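Local atomic coordinates of 3',5'-nucleoside bisphosphate phosphatase (Chromobacterium violaceum, PDB entry 2YB1), a protein that hydrolyses nucleoside 3',5'-bisphosphates to nucleoside 5'-phosphates and orthophosphate, using three manganese ions per subunit. Residues A[219-229]-A[262-270]. Sequence-based numbering, arbitrary orientation.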
loop_
_atom_site.group_PDB
_atom_site.type_symbol
_atom_site.label_atom_id
_atom_site.label_comp_id
_atom_site.label_asym_id
_atom_site.label_seq_id
_atom_site.Cartn_x
_atom_site.Cartn_y
_atom_site.Cartn_z
ATOM N N VAL A 219 8.461 -9.015 -3.366
ATOM C CA VAL A 219 8.808 -9.928 -4.442
ATOM C C VAL A 219 7.524 -10.538 -4.990
ATOM O O VAL A 219 7.262 -10.479 -6.189
ATOM C CB VAL A 219 9.813 -10.994 -3.976
ATOM C CG1 VAL A 219 10.012 -12.049 -5.063
ATOM C CG2 VAL A 219 11.132 -10.316 -3.636
ATOM N N ALA A 220 6.753 -11.185 -4.122
ATOM C CA ALA A 220 5.440 -11.655 -4.532
ATOM C C ALA A 220 4.455 -10.501 -4.333
ATOM O O ALA A 220 4.334 -9.957 -3.241
ATOM C CB ALA A 220 5.034 -12.880 -3.738
ATOM N N SER A 221 3.799 -10.087 -5.408
ATOM C CA SER A 221 2.865 -8.969 -5.337
ATOM C C SER A 221 1.760 -9.152 -6.372
ATOM O O SER A 221 2.004 -9.638 -7.482
ATOM C CB SER A 221 3.614 -7.645 -5.542
ATOM O OG SER A 221 2.742 -6.595 -5.904
ATOM N N GLY A 222 0.539 -8.779 -5.999
ATOM C CA GLY A 222 -0.582 -8.866 -6.909
ATOM C C GLY A 222 -0.306 -8.076 -8.167
ATOM O O GLY A 222 -0.903 -8.340 -9.212
ATOM N N SER A 223 0.617 -7.122 -8.063
ATOM C CA SER A 223 1.012 -6.263 -9.183
ATOM C C SER A 223 2.183 -6.811 -10.014
ATOM O O SER A 223 2.652 -6.138 -10.931
ATOM C CB SER A 223 1.385 -4.856 -8.683
ATOM O OG SER A 223 0.318 -4.238 -7.975
ATOM N N HIS A 224 2.660 -8.014 -9.693
ATOM C CA HIS A 224 3.860 -8.543 -10.327
ATOM C C HIS A 224 3.572 -9.712 -11.247
ATOM O O HIS A 224 2.718 -10.550 -10.954
ATOM C CB HIS A 224 4.881 -8.986 -9.273
ATOM C CG HIS A 224 5.709 -7.865 -8.724
ATOM N ND1 HIS A 224 6.627 -8.048 -7.711
ATOM C CD2 HIS A 224 5.755 -6.549 -9.045
ATOM C CE1 HIS A 224 7.202 -6.891 -7.430
ATOM N NE2 HIS A 224 6.696 -5.967 -8.231
ATOM N N SER A 225 4.294 -9.776 -12.359
ATOM C CA SER A 225 4.268 -10.968 -13.175
ATOM C C SER A 225 5.292 -11.935 -12.605
ATOM O O SER A 225 6.089 -11.573 -11.722
ATOM C CB SER A 225 4.653 -10.626 -14.610
ATOM O OG SER A 225 6.006 -10.191 -14.659
ATOM N N LEU A 226 5.326 -13.146 -13.143
ATOM C CA LEU A 226 6.307 -14.120 -12.692
ATOM C C LEU A 226 7.716 -13.642 -13.012
ATOM O O LEU A 226 8.644 -13.880 -12.225
ATOM C CB LEU A 226 6.046 -15.502 -13.301
ATOM C CG LEU A 226 4.788 -16.204 -12.773
ATOM C CD1 LEU A 226 4.608 -17.564 -13.434
ATOM C CD2 LEU A 226 4.820 -16.334 -11.243
ATOM N N ASP A 227 7.883 -12.977 -14.158
ATOM C CA ASP A 227 9.181 -12.382 -14.499
ATOM C C ASP A 227 9.575 -11.316 -13.486
ATOM O O ASP A 227 10.748 -11.211 -13.124
ATOM C CB ASP A 227 9.197 -11.781 -15.909
ATOM C CG ASP A 227 9.253 -12.841 -16.998
ATOM O OD1 ASP A 227 9.580 -14.005 -16.680
ATOM O OD2 ASP A 227 8.976 -12.505 -18.172
ATOM N N ASP A 228 8.599 -10.520 -13.044
ATOM C CA ASP A 228 8.854 -9.519 -12.002
ATOM C C ASP A 228 9.355 -10.198 -10.736
ATOM O O ASP A 228 10.315 -9.741 -10.122
ATOM C CB ASP A 228 7.599 -8.701 -11.661
ATOM C CG ASP A 228 7.202 -7.711 -12.760
ATOM O OD1 ASP A 228 8.081 -7.193 -13.478
ATOM O OD2 ASP A 228 5.989 -7.448 -12.901
ATOM N N MET A 229 8.690 -11.281 -10.325
ATOM C CA MET A 229 9.086 -11.978 -9.105
ATOM C C MET A 229 10.522 -12.443 -9.210
ATOM O O MET A 229 11.301 -12.286 -8.274
ATOM C CB MET A 229 8.204 -13.196 -8.839
ATOM C CG MET A 229 6.730 -12.889 -8.673
ATOM S SD MET A 229 5.881 -14.350 -8.042
ATOM C CE MET A 229 6.917 -14.730 -6.643
ATOM N N THR A 262 -0.899 -15.394 -1.518
ATOM C CA THR A 262 0.096 -14.846 -2.430
ATOM C C THR A 262 0.847 -16.000 -3.088
ATOM O O THR A 262 0.789 -17.145 -2.620
ATOM C CB THR A 262 1.109 -13.939 -1.706
ATOM O OG1 THR A 262 1.663 -14.650 -0.598
ATOM C CG2 THR A 262 0.444 -12.652 -1.217
ATOM N N GLU A 263 1.530 -15.698 -4.187
ATOM C CA GLU A 263 2.398 -16.662 -4.856
ATOM C C GLU A 263 3.569 -17.029 -3.951
ATOM O O GLU A 263 4.139 -16.160 -3.299
ATOM C CB GLU A 263 2.960 -16.044 -6.142
ATOM C CG GLU A 263 1.916 -15.770 -7.212
ATOM C CD GLU A 263 1.186 -17.038 -7.618
ATOM O OE1 GLU A 263 1.866 -18.062 -7.848
ATOM O OE2 GLU A 263 -0.063 -17.017 -7.682
ATOM N N ASP A 264 3.931 -18.311 -3.933
ATOM C CA ASP A 264 5.098 -18.786 -3.198
ATOM C C ASP A 264 6.347 -18.001 -3.613
ATOM O O ASP A 264 6.624 -17.852 -4.801
ATOM C CB ASP A 264 5.355 -20.271 -3.488
ATOM C CG ASP A 264 4.304 -21.186 -2.901
ATOM O OD1 ASP A 264 3.528 -20.755 -2.018
ATOM O OD2 ASP A 264 4.273 -22.362 -3.319
ATOM N N LEU A 265 7.104 -17.522 -2.632
ATOM C CA LEU A 265 8.375 -16.853 -2.903
ATOM C C LEU A 265 9.377 -17.807 -3.560
ATOM O O LEU A 265 9.421 -18.987 -3.229
ATOM C CB LEU A 265 8.990 -16.300 -1.614
ATOM C CG LEU A 265 8.328 -15.099 -0.941
ATOM C CD1 LEU A 265 9.029 -14.822 0.383
ATOM C CD2 LEU A 265 8.352 -13.870 -1.846
ATOM N N PRO A 266 10.175 -17.294 -4.505
ATOM C CA PRO A 266 11.281 -18.084 -5.061
ATOM C C PRO A 266 12.172 -18.603 -3.934
ATOM O O PRO A 266 12.293 -17.939 -2.904
ATOM C CB PRO A 266 12.044 -17.058 -5.913
ATOM C CG PRO A 266 11.006 -16.042 -6.297
ATOM C CD PRO A 266 10.092 -15.949 -5.104
ATOM N N PRO A 267 12.772 -19.794 -4.112
ATOM C CA PRO A 267 13.620 -20.355 -3.047
ATOM C C PRO A 267 14.753 -19.444 -2.552
ATOM O O PRO A 267 15.079 -19.535 -1.361
ATOM C CB PRO A 267 14.176 -21.634 -3.680
ATOM C CG PRO A 267 13.098 -22.067 -4.636
ATOM C CD PRO A 267 12.549 -20.759 -5.206
ATOM N N ILE A 268 15.318 -18.585 -3.409
ATOM C CA ILE A 268 16.426 -17.693 -3.016
ATOM C C ILE A 268 16.052 -16.678 -1.925
ATOM O O ILE A 268 16.907 -16.217 -1.166
ATOM C CB ILE A 268 17.003 -16.929 -4.240
ATOM C CG1 ILE A 268 18.398 -16.352 -3.946
ATOM C CG2 ILE A 268 16.035 -15.825 -4.695
ATOM C CD1 ILE A 268 19.481 -17.399 -3.581
ATOM N N CYS A 269 14.767 -16.344 -1.841
ATOM C CA CYS A 269 14.317 -15.276 -0.957
ATOM C C CYS A 269 14.418 -15.619 0.517
ATOM O O CYS A 269 14.199 -16.757 0.924
ATOM C CB CYS A 269 12.871 -14.878 -1.281
ATOM S SG CYS A 269 12.631 -14.246 -2.958
ATOM N N ARG A 270 14.742 -14.604 1.311
ATOM C CA ARG A 270 14.652 -14.675 2.756
ATOM C C ARG A 270 13.354 -14.002 3.174
ATOM O O ARG A 270 13.243 -12.781 3.123
ATOM C CB ARG A 270 15.845 -13.962 3.386
ATOM C CG ARG A 270 17.176 -14.574 2.977
ATOM C CD ARG A 270 18.304 -14.131 3.888
ATOM N NE ARG A 270 18.637 -12.720 3.737
ATOM C CZ ARG A 270 19.472 -12.069 4.545
ATOM N NH1 ARG A 270 20.033 -12.713 5.561
ATOM N NH2 ARG A 270 19.734 -10.776 4.354
#
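Val-219 O accepts a nearly straight bond from His-224 ND1 (2.9 Å, 173° at the hydrogen); the oxygen lies in the imidazole plane, whereas the N-H meets it from above the carbonyl plane. Gly-193 N bonds to NE2 on the far side of the ring; these two bonds hold the ring's orientation, with Ser-221 CB near the rim of one face. The loop 262-270 packs against Val-219, Ala-220 and Met-229, mainly through apolar side chains, though two methyls also lie against backbone carbonyl oxygens. Val-219 sends CG1 anti to its own N (chi1 172°), where it meets Pro-266 CD tip to tip at 3.9 Å, with Cys-269 SG alongside at 4.0 Å from CG1. Leu-265 brings its CD2 methyl to within 3.9 Å of Val-219 CB, and this same methyl also touches Ala-220. The CB of Ala-220 sits 3.4 Å from Glu-263 O. From the first helical turn, Met-229 bends at its thioether (chi3 51°), bringing CE to 3.7 Å from Pro-266 CD and 3.6 Å from Asp-264 O. Its SD lies 3.9 Å from Glu-263 CB, the two side chains crossing nearly at right angles. Ser-225 and Asp-228 start that helix with a capping box. Strand 216-221, helix 226-239 and the neighbouring parallel strand 242-246 form a beta-alpha-beta crossover of the TIM-barrel-like PHP fold, along which the loop 262-270 is laid.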